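Local coordinates for protein nigerythrin (Desulfovibrio vulgaris subsp. vulgaris, PDB 1YUZ) that forms a homodimer with diiron and rubredoxin-like iron centres and shows NADH peroxidase activity in vitro, at residues 74-79 / 146-151; 63-68 / 178-183; 34-39 / 124-129. One frame throughout, in Å; residues are numbered along the deposited sequence. Where two conformers were deposited one is given.

Interaction 1: 74-79 / 146-151; sequences LIHIGL and KLAESV. With FE (Fe (III) ion), chain F; FE2 (Fe (II) ion), chain G.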
ATOM      1  N   LEU B  74       0.258   1.087  19.764  0.50  9.07           N
ATOM      2  CA  LEU B  74       0.425   1.240  21.205  0.50  9.17           C
ATOM      3  C   LEU B  74       1.683   0.494  21.652  0.50  9.20           C
ATOM      4  O   LEU B  74       2.366   0.915  22.585  0.50  9.27           O
ATOM      5  CB  LEU B  74      -0.806   0.709  21.941  0.50  9.22           C
ATOM      6  CG  LEU B  74      -0.873   1.043  23.432  0.50  9.14           C
ATOM      7  CD1 LEU B  74      -0.780   2.556  23.629  0.50  9.10           C
ATOM      8  CD2 LEU B  74      -2.168   0.503  24.013  0.50  9.19           C
ATOM      9  N   ILE B  75       1.983  -0.616  20.983  1.00  9.24           N
ATOM     10  CA  ILE B  75       3.177  -1.394  21.284  1.00  9.28           C
ATOM     11  C   ILE B  75       4.384  -0.543  20.890  1.00  9.23           C
ATOM     12  O   ILE B  75       5.376  -0.495  21.611  1.00  9.23           O
ATOM     13  CB  ILE B  75       3.184  -2.735  20.505  1.00  9.43           C
ATOM     14  CG1 ILE B  75       2.129  -3.671  21.104  1.00  9.63           C
ATOM     15  CG2 ILE B  75       4.574  -3.377  20.555  1.00  9.64           C
ATOM     16  CD1 ILE B  75       1.953  -4.964  20.351  1.00 10.05           C
ATOM     17  N   HIS B  76       4.295   0.137  19.750  1.00  9.12           N
ATOM     18  CA  HIS B  76       5.382   0.998  19.295  1.00  9.24           C
ATOM     19  C   HIS B  76       5.619   2.103  20.318  1.00  9.41           C
ATOM     20  O   HIS B  76       6.758   2.393  20.680  1.00  9.51           O
ATOM     21  CB  HIS B  76       5.040   1.605  17.935  1.00  9.17           C
ATOM     22  CG  HIS B  76       4.962   0.595  16.833  1.00  8.99           C
ATOM     23  ND1 HIS B  76       4.441   0.883  15.592  1.00  9.23           N
ATOM     24  CD2 HIS B  76       5.333  -0.706  16.793  1.00  9.21           C
ATOM     25  CE1 HIS B  76       4.491  -0.199  14.834  1.00  9.08           C
ATOM     26  NE2 HIS B  76       5.028  -1.177  15.540  1.00  9.24           N
ATOM     27  N   ILE B  77       4.541   2.721  20.781  1.00  9.63           N
ATOM     28  CA  ILE B  77       4.659   3.778  21.776  1.00  9.92           C
ATOM     29  C   ILE B  77       5.359   3.243  23.020  1.00 10.06           C
ATOM     30  O   ILE B  77       6.236   3.903  23.578  1.00  9.95           O
ATOM     31  CB  ILE B  77       3.275   4.328  22.160  1.00 10.07           C
ATOM     32  CG1 ILE B  77       2.692   5.103  20.976  1.00 10.34           C
ATOM     33  CG2 ILE B  77       3.388   5.213  23.399  1.00 10.24           C
ATOM     34  CD1 ILE B  77       1.243   5.470  21.138  1.00 10.75           C
ATOM     35  N   GLY B  78       4.974   2.045  23.448  1.00 10.18           N
ATOM     36  CA  GLY B  78       5.587   1.448  24.623  1.00 10.52           C
ATOM     37  C   GLY B  78       7.083   1.267  24.458  1.00 10.70           C
ATOM     38  O   GLY B  78       7.853   1.564  25.371  1.00 10.94           O
ATOM     39  N   LEU B  79       7.501   0.778  23.295  1.00 10.86           N
ATOM     40  CA  LEU B  79       8.919   0.562  23.031  1.00 11.14           C
ATOM     41  C   LEU B  79       9.686   1.876  23.027  1.00 11.23           C
ATOM     42  O   LEU B  79      10.778   1.970  23.585  1.00 11.33           O
ATOM     43  CB  LEU B  79       9.108  -0.133  21.682  1.00 11.39           C
ATOM     44  CG  LEU B  79       8.572  -1.561  21.556  1.00 11.67           C
ATOM     45  CD1 LEU B  79       8.726  -2.029  20.120  1.00 11.93           C
ATOM     46  CD2 LEU B  79       9.320  -2.483  22.510  1.00 12.15           C
ATOM     47  N   LYS B 146       9.314   0.306  12.203  1.00  7.99           N
ATOM     48  CA  LYS B 146       9.395   0.473  10.754  1.00  7.80           C
ATOM     49  C   LYS B 146       8.939  -0.769   9.996  1.00  7.71           C
ATOM     50  O   LYS B 146       8.177  -0.671   9.029  1.00  7.53           O
ATOM     51  CB  LYS B 146      10.834   0.841  10.365  1.00  8.00           C
ATOM     52  CG  LYS B 146      11.119   0.965   8.868  1.00  7.97           C
ATOM     53  CD  LYS B 146      11.545  -0.363   8.258  1.00  8.24           C
ATOM     54  CE  LYS B 146      12.016  -0.205   6.818  1.00  8.35           C
ATOM     55  NZ  LYS B 146      10.896   0.055   5.869  1.00  8.54           N
ATOM     56  N   LEU B 147       9.401  -1.933  10.434  1.00  7.69           N
ATOM     57  CA  LEU B 147       9.050  -3.189   9.782  1.00  7.75           C
ATOM     58  C   LEU B 147       7.563  -3.496   9.874  1.00  7.55           C
ATOM     59  O   LEU B 147       6.966  -4.002   8.925  1.00  7.62           O
ATOM     60  CB  LEU B 147       9.849  -4.336  10.394  1.00  7.89           C
ATOM     61  CG  LEU B 147      11.345  -4.297  10.070  1.00  8.10           C
ATOM     62  CD1 LEU B 147      12.086  -5.264  10.975  1.00  8.56           C
ATOM     63  CD2 LEU B 147      11.569  -4.633   8.608  1.00  8.78           C
ATOM     64  N   ALA B 148       6.963  -3.194  11.018  1.00  7.44           N
ATOM     65  CA  ALA B 148       5.544  -3.454  11.188  1.00  7.39           C
ATOM     66  C   ALA B 148       4.707  -2.512  10.332  1.00  7.44           C
ATOM     67  O   ALA B 148       3.665  -2.907   9.816  1.00  7.26           O
ATOM     68  CB  ALA B 148       5.158  -3.310  12.654  1.00  7.52           C
ATOM     69  N   GLU B 149       5.162  -1.274  10.156  1.00  7.49           N
ATOM     70  CA  GLU B 149       4.386  -0.307   9.385  1.00  7.61           C
ATOM     71  C   GLU B 149       4.163  -0.726   7.939  1.00  7.57           C
ATOM     72  O   GLU B 149       3.080  -0.522   7.396  1.00  7.43           O
ATOM     73  CB  GLU B 149       5.048   1.074   9.419  1.00  8.15           C
ATOM     74  CG  GLU B 149       5.483   1.544  10.810  1.00  9.04           C
ATOM     75  CD  GLU B 149       4.342   1.714  11.802  1.00  9.73           C
ATOM     76  OE1 GLU B 149       3.373   0.924  11.774  1.00  9.86           O
ATOM     77  OE2 GLU B 149       4.433   2.636  12.639  1.00 11.01           O
ATOM     78  N   SER B 150       5.171  -1.310   7.300  1.00  7.41           N
ATOM     79  CA  SER B 150       4.966  -1.719   5.921  1.00  7.60           C
ATOM     80  C   SER B 150       4.003  -2.908   5.862  1.00  7.48           C
ATOM     81  O   SER B 150       3.299  -3.089   4.875  1.00  7.60           O
ATOM     82  CB  SER B 150       6.302  -2.033   5.241  1.00  7.79           C
ATOM     83  OG  SER B 150       7.050  -2.990   5.959  1.00  7.98           O
ATOM     84  N   VAL B 151       3.970  -3.714   6.920  1.00  7.53           N
ATOM     85  CA  VAL B 151       3.038  -4.837   6.973  1.00  7.47           C
ATOM     86  C   VAL B 151       1.635  -4.245   7.126  1.00  7.28           C
ATOM     87  O   VAL B 151       0.687  -4.698   6.491  1.00  7.14           O
ATOM     88  CB  VAL B 151       3.353  -5.776   8.160  1.00  7.54           C
ATOM     89  CG1 VAL B 151       2.183  -6.717   8.420  1.00  7.86           C
ATOM     90  CG2 VAL B 151       4.603  -6.587   7.854  1.00  8.05           C
TER
HETATM   91 FE    FE F 301       2.917   3.803  13.350  1.00 10.00          FE
HETATM   92 FE   FE2 G 302       1.385   1.176  11.684  1.00  8.13          FE
HETATM   93  O   HOH W   1       1.582   3.411  11.966  1.00 13.29           O
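His76 and Ala148 mark the closest backbone approach of two helical segments, 74-79 and 146-151, which run antiparallel with the CA atoms of these two residues 9.3 Å apart. Such spacing leaves the whole imidazole between the backbones. CG of His76 is anti to its carbonyl carbon (chi1 -66°), and the ring extends across the gap to rest its edge on the methyl group of Ala148, NE2 lying 3.6 Å from CB. Glu149 comes from the opposite direction on a chain bent at chi2 (-62°), and its carboxylate stands nearly perpendicular to the imidazole, with 87° between the planes. CE1 of His76 is 3.4 Å from OE1 of Glu149. Both helices belong to the ferritin-like four-helix bundle that houses the diiron centre, and here Glu149 bridges the two metals: OE2 binds the iron(III) ion at 2.0 Å and OE1 the iron(II) ion, also at 2.0 Å. Glu73 also ligates both ions, and a water bridges them too, 2.0 Å from iron(III) and 2.3 Å from iron(II). Glu40 and Glu118 complete the protein ligands of iron(III), Glu115 and His152 those of iron(II). His76 acts from the second shell, its ND1 hydrogen-bonded to Glu40 OE2 and more weakly to Glu73 OE1. Iron(III) lies near the imidazole plane but 4.0 Å from ND1 of His76, beyond bonding distance; in rubrerythrin the corresponding histidine ligates an iron on reduction, and His76 may be placed for such a shift.

Interaction 2: 63-68 / 178-183; sequences ARLFEA and GYIHKG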
ATOM      1  N   ALA B  63     -12.979  -3.391  10.842  1.00  9.60           N
ATOM      2  CA  ALA B  63     -12.936  -2.742  12.148  1.00  9.64           C
ATOM      3  C   ALA B  63     -11.907  -3.464  13.013  1.00  9.60           C
ATOM      4  O   ALA B  63     -11.127  -2.836  13.731  1.00  9.67           O
ATOM      5  CB  ALA B  63     -14.301  -2.801  12.813  1.00  9.71           C
ATOM      6  N   ARG B  64     -11.908  -4.792  12.942  1.00  9.58           N
ATOM      7  CA  ARG B  64     -10.963  -5.581  13.720  1.00  9.54           C
ATOM      8  C   ARG B  64      -9.532  -5.307  13.273  1.00  9.19           C
ATOM      9  O   ARG B  64      -8.616  -5.305  14.093  1.00  8.98           O
ATOM     10  CB  ARG B  64     -11.289  -7.075  13.609  1.00 10.06           C
ATOM     11  CG  ARG B  64     -12.547  -7.474  14.374  1.00 10.81           C
ATOM     12  CD  ARG B  64     -12.727  -8.986  14.443  1.00 11.48           C
ATOM     13  NE  ARG B  64     -13.243  -9.575  13.209  1.00 12.24           N
ATOM     14  CZ  ARG B  64     -12.524 -10.295  12.356  1.00 12.24           C
ATOM     15  NH1 ARG B  64     -11.240 -10.526  12.585  1.00 12.26           N
ATOM     16  NH2 ARG B  64     -13.098 -10.799  11.272  1.00 12.57           N
ATOM     17  N   LEU B  65      -9.335  -5.073  11.978  1.00  8.88           N
ATOM     18  CA  LEU B  65      -7.999  -4.775  11.480  1.00  8.71           C
ATOM     19  C   LEU B  65      -7.542  -3.426  12.041  1.00  8.59           C
ATOM     20  O   LEU B  65      -6.400  -3.283  12.469  1.00  8.40           O
ATOM     21  CB  LEU B  65      -7.982  -4.744   9.950  1.00  8.83           C
ATOM     22  CG  LEU B  65      -6.639  -4.326   9.334  1.00  8.72           C
ATOM     23  CD1 LEU B  65      -5.512  -5.226   9.838  1.00  9.02           C
ATOM     24  CD2 LEU B  65      -6.738  -4.383   7.818  1.00  9.15           C
ATOM     25  N   PHE B  66      -8.428  -2.434  12.042  1.00  8.51           N
ATOM     26  CA  PHE B  66      -8.071  -1.124  12.582  1.00  8.68           C
ATOM     27  C   PHE B  66      -7.770  -1.232  14.074  1.00  8.91           C
ATOM     28  O   PHE B  66      -6.863  -0.574  14.578  1.00  8.96           O
ATOM     29  CB  PHE B  66      -9.202  -0.114  12.352  1.00  8.59           C
ATOM     30  CG  PHE B  66      -9.229   0.472  10.964  1.00  8.66           C
ATOM     31  CD1 PHE B  66     -10.403   0.472  10.218  1.00  8.81           C
ATOM     32  CD2 PHE B  66      -8.090   1.057  10.416  1.00  8.73           C
ATOM     33  CE1 PHE B  66     -10.442   1.046   8.948  1.00  9.00           C
ATOM     34  CE2 PHE B  66      -8.124   1.634   9.147  1.00  8.81           C
ATOM     35  CZ  PHE B  66      -9.300   1.627   8.417  1.00  8.97           C
ATOM     36  N   GLU B  67      -8.525  -2.068  14.778  1.00  9.23           N
ATOM     37  CA  GLU B  67      -8.312  -2.244  16.209  1.00  9.74           C
ATOM     38  C   GLU B  67      -6.978  -2.934  16.468  1.00  9.46           C
ATOM     39  O   GLU B  67      -6.244  -2.557  17.382  1.00  9.35           O
ATOM     40  CB  GLU B  67      -9.474  -3.037  16.809  1.00 10.62           C
ATOM     41  CG  GLU B  67     -10.778  -2.264  16.724  1.00 12.23           C
ATOM     42  CD  GLU B  67     -12.012  -3.108  16.983  1.00 12.92           C
ATOM     43  OE1 GLU B  67     -11.917  -4.353  16.972  1.00 13.77           O
ATOM     44  OE2 GLU B  67     -13.092  -2.511  17.181  1.00 13.83           O
ATOM     45  N   ALA B  68      -6.654  -3.931  15.652  1.00  9.06           N
ATOM     46  CA  ALA B  68      -5.393  -4.640  15.800  1.00  8.73           C
ATOM     47  C   ALA B  68      -4.237  -3.691  15.501  1.00  8.53           C
ATOM     48  O   ALA B  68      -3.230  -3.689  16.204  1.00  8.47           O
ATOM     49  CB  ALA B  68      -5.347  -5.834  14.852  1.00  8.80           C
ATOM     50  N   GLY B 178       4.647  -4.803  16.172  1.00 10.50           N
ATOM     51  CA  GLY B 178       3.405  -4.528  15.480  1.00 10.15           C
ATOM     52  C   GLY B 178       2.963  -5.474  14.386  1.00  9.73           C
ATOM     53  O   GLY B 178       1.987  -5.194  13.697  1.00  9.76           O
ATOM     54  N   TYR B 179       3.658  -6.591  14.215  1.00  9.46           N
ATOM     55  CA  TYR B 179       3.282  -7.524  13.165  1.00  9.26           C
ATOM     56  C   TYR B 179       1.859  -8.048  13.313  1.00  9.23           C
ATOM     57  O   TYR B 179       1.439  -8.457  14.395  1.00  8.99           O
ATOM     58  CB  TYR B 179       4.241  -8.713  13.124  1.00  9.34           C
ATOM     59  CG  TYR B 179       3.890  -9.706  12.039  1.00  9.56           C
ATOM     60  CD1 TYR B 179       4.092  -9.401  10.691  1.00  9.76           C
ATOM     61  CD2 TYR B 179       3.332 -10.943  12.356  1.00  9.78           C
ATOM     62  CE1 TYR B 179       3.748 -10.308   9.688  1.00 10.05           C
ATOM     63  CE2 TYR B 179       2.985 -11.853  11.363  1.00 10.13           C
ATOM     64  CZ  TYR B 179       3.196 -11.531  10.034  1.00 10.29           C
ATOM     65  OH  TYR B 179       2.872 -12.439   9.048  1.00 11.05           O
ATOM     66  N   ILE B 180       1.129  -8.030  12.206  1.00  9.18           N
ATOM     67  CA  ILE B 180      -0.239  -8.517  12.171  1.00  9.34           C
ATOM     68  C   ILE B 180      -0.357  -9.529  11.048  1.00  9.57           C
ATOM     69  O   ILE B 180       0.087  -9.276   9.931  1.00  9.68           O
ATOM     70  CB  ILE B 180      -1.242  -7.377  11.900  1.00  9.10           C
ATOM     71  CG1 ILE B 180      -1.255  -6.410  13.084  1.00  9.09           C
ATOM     72  CG2 ILE B 180      -2.638  -7.955  11.650  1.00  9.34           C
ATOM     73  CD1 ILE B 180      -2.061  -5.152  12.845  1.00  9.02           C
ATOM     74  N   HIS B 181      -0.943 -10.678  11.358  1.00 10.00           N
ATOM     75  CA  HIS B 181      -1.143 -11.716  10.364  1.00 10.42           C
ATOM     76  C   HIS B 181      -2.636 -11.958  10.211  1.00 10.56           C
ATOM     77  O   HIS B 181      -3.365 -11.991  11.199  1.00 10.54           O
ATOM     78  CB  HIS B 181      -0.482 -13.025  10.794  1.00 10.85           C
ATOM     79  CG  HIS B 181      -0.308 -13.997   9.671  1.00 11.35           C
ATOM     80  ND1 HIS B 181       0.811 -14.004   8.869  1.00 11.66           N
ATOM     81  CD2 HIS B 181      -1.133 -14.949   9.175  1.00 11.69           C
ATOM     82  CE1 HIS B 181       0.668 -14.916   7.925  1.00 11.96           C
ATOM     83  NE2 HIS B 181      -0.504 -15.504   8.088  1.00 12.01           N
ATOM     84  N   LYS B 182      -3.086 -12.122   8.973  1.00 10.87           N
ATOM     85  CA  LYS B 182      -4.492 -12.393   8.708  1.00 11.49           C
ATOM     86  C   LYS B 182      -4.648 -13.897   8.539  1.00 11.98           C
ATOM     87  O   LYS B 182      -4.086 -14.487   7.622  1.00 12.08           O
ATOM     88  CB  LYS B 182      -4.957 -11.683   7.435  1.00 11.31           C
ATOM     89  CG  LYS B 182      -6.413 -11.974   7.081  1.00 11.30           C
ATOM     90  CD  LYS B 182      -6.859 -11.198   5.849  1.00 11.41           C
ATOM     91  CE  LYS B 182      -8.306 -11.508   5.479  1.00 11.69           C
ATOM     92  NZ  LYS B 182      -8.482 -12.909   5.005  1.00 11.73           N
ATOM     93  N   GLY B 183      -5.404 -14.517   9.435  1.00 12.63           N
ATOM     94  CA  GLY B 183      -5.592 -15.953   9.336  1.00 13.58           C
ATOM     95  C   GLY B 183      -4.647 -16.734  10.226  1.00 14.24           C
ATOM     96  O   GLY B 183      -3.812 -16.156  10.921  1.00 14.14           O
TER
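Between 63-68 and 178-183, Ile180 of the rubredoxin-like domain meets Leu65 and Ala68 of helix 60-87. At the start of the second segment, just after the iron ligand Cys177, the carbonyl O of Gly178 accepts a hydrogen bond from NE2 of His152, whose other ring nitrogen binds the iron(II) ion of the diiron centre. Tyr179 turns to the far side of the chain, and its OH pairs with ND1 of His181 at 2.6 Å. With Ile180 the short strand 180-182 begins. A chi1 of -67° brings CG1 of Ile180 beside its own backbone N, and the chain is extended at chi2, which carries CD1 of Ile180 onto the end of the helical segment, 3.7 Å from C of Ala68 and 3.9 Å from CB of Ala68. The other branch, CG2 of Ile180, makes a looser contact 4.4 Å from CD1 of Leu65. His181 joins its backbone to His172 on the neighbouring antiparallel strand 171-173, and Lys182 forms salt bridges with Asp167 and Asp169. Gly183, with a positive phi, ends the segment. Across the contact the side chains meet apolar to apolar, and the CD1 methyl of Ile180 also packs on the peptide carbonyl of Ala68. These are van der Waals contacts without a preferred direction; directional ties between the rubredoxin-like domain and the helical bundle come from the hydrogen bonds of Gly178 O with His152 and of Arg64 NH1 with the backbone O atoms of Tyr202 and Asp169.

Interaction 3: 34-39 / 124-129; sequences KAAIAG and PAFIRK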
ATOM      1  N   LYS B  34      10.532  11.097  20.822  1.00 11.71           N
ATOM      2  CA  LYS B  34       9.348  11.815  21.272  1.00 11.82           C
ATOM      3  C   LYS B  34       8.435  12.130  20.095  1.00 11.71           C
ATOM      4  O   LYS B  34       7.211  12.076  20.219  1.00 11.80           O
ATOM      5  CB  LYS B  34       9.743  13.115  21.971  1.00 12.26           C
ATOM      6  CG  LYS B  34      10.527  12.920  23.251  1.00 12.78           C
ATOM      7  CD  LYS B  34      10.865  14.265  23.862  1.00 13.28           C
ATOM      8  CE  LYS B  34      11.685  14.114  25.124  1.00 13.55           C
ATOM      9  NZ  LYS B  34      12.054  15.448  25.672  1.00 13.94           N
ATOM     10  N   ALA B  35       9.033  12.466  18.956  1.00 11.52           N
ATOM     11  CA  ALA B  35       8.254  12.783  17.765  1.00 11.43           C
ATOM     12  C   ALA B  35       7.513  11.540  17.293  1.00 11.26           C
ATOM     13  O   ALA B  35       6.355  11.613  16.881  1.00 11.32           O
ATOM     14  CB  ALA B  35       9.164  13.305  16.663  1.00 11.53           C
ATOM     15  N   ALA B  36       8.184  10.396  17.354  1.00 11.09           N
ATOM     16  CA  ALA B  36       7.565   9.145  16.940  1.00 10.88           C
ATOM     17  C   ALA B  36       6.397   8.831  17.867  1.00 10.83           C
ATOM     18  O   ALA B  36       5.324   8.446  17.413  1.00 10.78           O
ATOM     19  CB  ALA B  36       8.583   8.017  16.977  1.00 10.84           C
ATOM     20  N   ILE B  37       6.602   9.000  19.169  1.00 10.72           N
ATOM     21  CA  ILE B  37       5.538   8.729  20.124  1.00 10.68           C
ATOM     22  C   ILE B  37       4.347   9.626  19.815  1.00 10.76           C
ATOM     23  O   ILE B  37       3.204   9.174  19.826  1.00 10.67           O
ATOM     24  CB  ILE B  37       6.011   8.964  21.574  1.00 10.67           C
ATOM     25  CG1 ILE B  37       6.993   7.859  21.968  1.00 10.73           C
ATOM     26  CG2 ILE B  37       4.820   8.980  22.525  1.00 10.68           C
ATOM     27  CD1 ILE B  37       7.711   8.110  23.265  1.00 10.81           C
ATOM     28  N   ALA B  38       4.617  10.895  19.522  1.00 10.85           N
ATOM     29  CA  ALA B  38       3.544  11.834  19.205  1.00 10.98           C
ATOM     30  C   ALA B  38       2.789  11.352  17.970  1.00 10.93           C
ATOM     31  O   ALA B  38       1.558  11.319  17.956  1.00 11.15           O
ATOM     32  CB  ALA B  38       4.118  13.226  18.962  1.00 11.17           C
ATOM     33  N   GLY B  39       3.539  10.974  16.941  1.00 10.90           N
ATOM     34  CA  GLY B  39       2.925  10.496  15.717  1.00 10.67           C
ATOM     35  C   GLY B  39       2.111   9.233  15.923  1.00 10.53           C
ATOM     36  O   GLY B  39       1.010   9.102  15.388  1.00 10.73           O
ATOM     37  N   PRO B 124      12.717   5.433   8.673  1.00  9.05           N
ATOM     38  CA  PRO B 124      14.060   5.303   8.093  1.00  9.40           C
ATOM     39  C   PRO B 124      14.927   6.522   8.451  1.00  9.50           C
ATOM     40  O   PRO B 124      16.126   6.387   8.699  1.00  9.68           O
ATOM     41  CB  PRO B 124      13.778   5.209   6.599  1.00  9.36           C
ATOM     42  CG  PRO B 124      12.502   4.432   6.568  1.00  9.32           C
ATOM     43  CD  PRO B 124      11.684   5.098   7.673  1.00  9.10           C
ATOM     44  N   ALA B 125      14.317   7.706   8.495  1.00  9.69           N
ATOM     45  CA  ALA B 125      15.048   8.929   8.835  1.00  9.86           C
ATOM     46  C   ALA B 125      15.550   8.862  10.272  1.00 10.00           C
ATOM     47  O   ALA B 125      16.697   9.221  10.562  1.00 10.18           O
ATOM     48  CB  ALA B 125      14.148  10.148   8.660  1.00 10.13           C
ATOM     49  N   PHE B 126      14.687   8.406  11.173  1.00  9.92           N
ATOM     50  CA  PHE B 126      15.044   8.296  12.582  1.00 10.06           C
ATOM     51  C   PHE B 126      16.061   7.185  12.812  1.00 10.12           C
ATOM     52  O   PHE B 126      16.942   7.309  13.663  1.00 10.10           O
ATOM     53  CB  PHE B 126      13.793   8.032  13.419  1.00 10.03           C
ATOM     54  CG  PHE B 126      12.851   9.202  13.498  1.00 10.00           C
ATOM     55  CD1 PHE B 126      11.610   9.056  14.108  1.00 10.06           C
ATOM     56  CD2 PHE B 126      13.205  10.452  12.990  1.00 10.15           C
ATOM     57  CE1 PHE B 126      10.735  10.130  14.216  1.00 10.06           C
ATOM     58  CE2 PHE B 126      12.334  11.535  13.095  1.00 10.22           C
ATOM     59  CZ  PHE B 126      11.100  11.374  13.708  1.00 10.15           C
ATOM     60  N   ILE B 127      15.938   6.096  12.063  1.00 10.40           N
ATOM     61  CA  ILE B 127      16.879   4.991  12.189  1.00 10.80           C
ATOM     62  C   ILE B 127      18.266   5.472  11.782  1.00 11.23           C
ATOM     63  O   ILE B 127      19.249   5.215  12.474  1.00 11.24           O
ATOM     64  CB  ILE B 127      16.467   3.803  11.290  1.00 10.52           C
ATOM     65  CG1 ILE B 127      15.180   3.172  11.831  1.00 10.58           C
ATOM     66  CG2 ILE B 127      17.594   2.777  11.224  1.00 10.56           C
ATOM     67  CD1 ILE B 127      14.555   2.166  10.895  1.00 10.60           C
ATOM     68  N   ARG B 128      18.341   6.175  10.658  0.50 11.46           N
ATOM     69  CA  ARG B 128      19.616   6.682  10.175  0.50 11.89           C
ATOM     70  C   ARG B 128      20.269   7.599  11.201  0.50 12.00           C
ATOM     71  O   ARG B 128      21.466   7.487  11.466  0.50 11.99           O
ATOM     72  CB  ARG B 128      19.423   7.437   8.859  0.50 12.15           C
ATOM     73  CG  ARG B 128      20.714   7.990   8.287  0.50 12.50           C
ATOM     74  CD  ARG B 128      21.686   6.877   7.928  0.50 12.84           C
ATOM     75  NE  ARG B 128      23.025   7.399   7.666  0.50 13.25           N
ATOM     76  CZ  ARG B 128      24.037   6.676   7.196  0.50 13.45           C
ATOM     77  NH1 ARG B 128      23.871   5.388   6.926  0.50 13.64           N
ATOM     78  NH2 ARG B 128      25.219   7.242   6.994  0.50 13.65           N
ATOM     79  N   LYS B 129      19.487   8.504  11.781  1.00 12.13           N
ATOM     80  CA  LYS B 129      20.018   9.428  12.775  1.00 12.43           C
ATOM     81  C   LYS B 129      20.522   8.657  13.991  1.00 12.42           C
ATOM     82  O   LYS B 129      21.581   8.972  14.529  1.00 12.35           O
ATOM     83  CB  LYS B 129      18.950  10.438  13.203  1.00 13.04           C
ATOM     84  CG  LYS B 129      19.423  11.448  14.249  1.00 13.88           C
ATOM     85  CD  LYS B 129      20.473  12.401  13.693  1.00 14.88           C
ATOM     86  CE  LYS B 129      20.843  13.471  14.710  1.00 15.39           C
ATOM     87  NZ  LYS B 129      21.786  14.476  14.141  1.00 16.03           N
TER
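Phe126 spans the gap between helices 104-132 and 29-56 and lays the end of its ring against two consecutive alanines, Ala35 and Ala36. CZ of Phe126 is 4.0 Å from the methyl CB of Ala35. The neighbouring ring carbon, CE1 of Phe126, is 4.1 Å from CB of Ala36 and equally far from the backbone N of Ala36, so that methyls and helix backbone both lie close to the CE1-CZ end of the ring, approached obliquely. The phenyl group, set by a chi1 of -70° beside the backbone N of Phe126, points across to the other helix, and the small alanines let it reach the backbone there. The two segments run antiparallel, with the CA atoms of Ala36 and Phe126 8.7 Å apart, and the ring bridges this spacing. Around this first shell, Phe142 of helix 136-161 meets the Phe126 ring with planes at about 45° and also touches Ala36. Asn32, a turn earlier on helix 29-56, and Thr24 from a loop pack on Phe126 as well. Farther out, Glu80 of helix 60-87 touches Ala36, and Ile127, next to Phe126, packs on Phe142 and Thr143. Side chains from all four long helices thus converge around Phe126 and Ala36 in a largely hydrophobic layer that includes Glu80, one turn along helix 29-56 from the iron ligand Glu40, as in the cores of ferritin-like four-helix bundles.

Interactions 1 and 2 share helix 60-87 and touch directly: Ala148 CB lies 3.5 Å from Gly178 C, and Val151 CG1 lies 3.6 Å from Ile180 O, so helix 136-161 is wedged against the rubredoxin-like segment. Interaction 3 meets interaction 1 from the other side, through Ile127 CD1, 4.0 Å from Lys146 CB. Interaction 1 holds the diiron site; interactions 2 and 3, with centres about 23 Å apart, lie on opposite sides of the chain's centre. The side chain of Ile180 is about 7 Å from iron(II), that of Ala36 about 8 Å from iron(III). Gly178, next to Cys177 and hydrogen-bonded to the diiron ligand His152, offers a possible path for electron transfer between the centres.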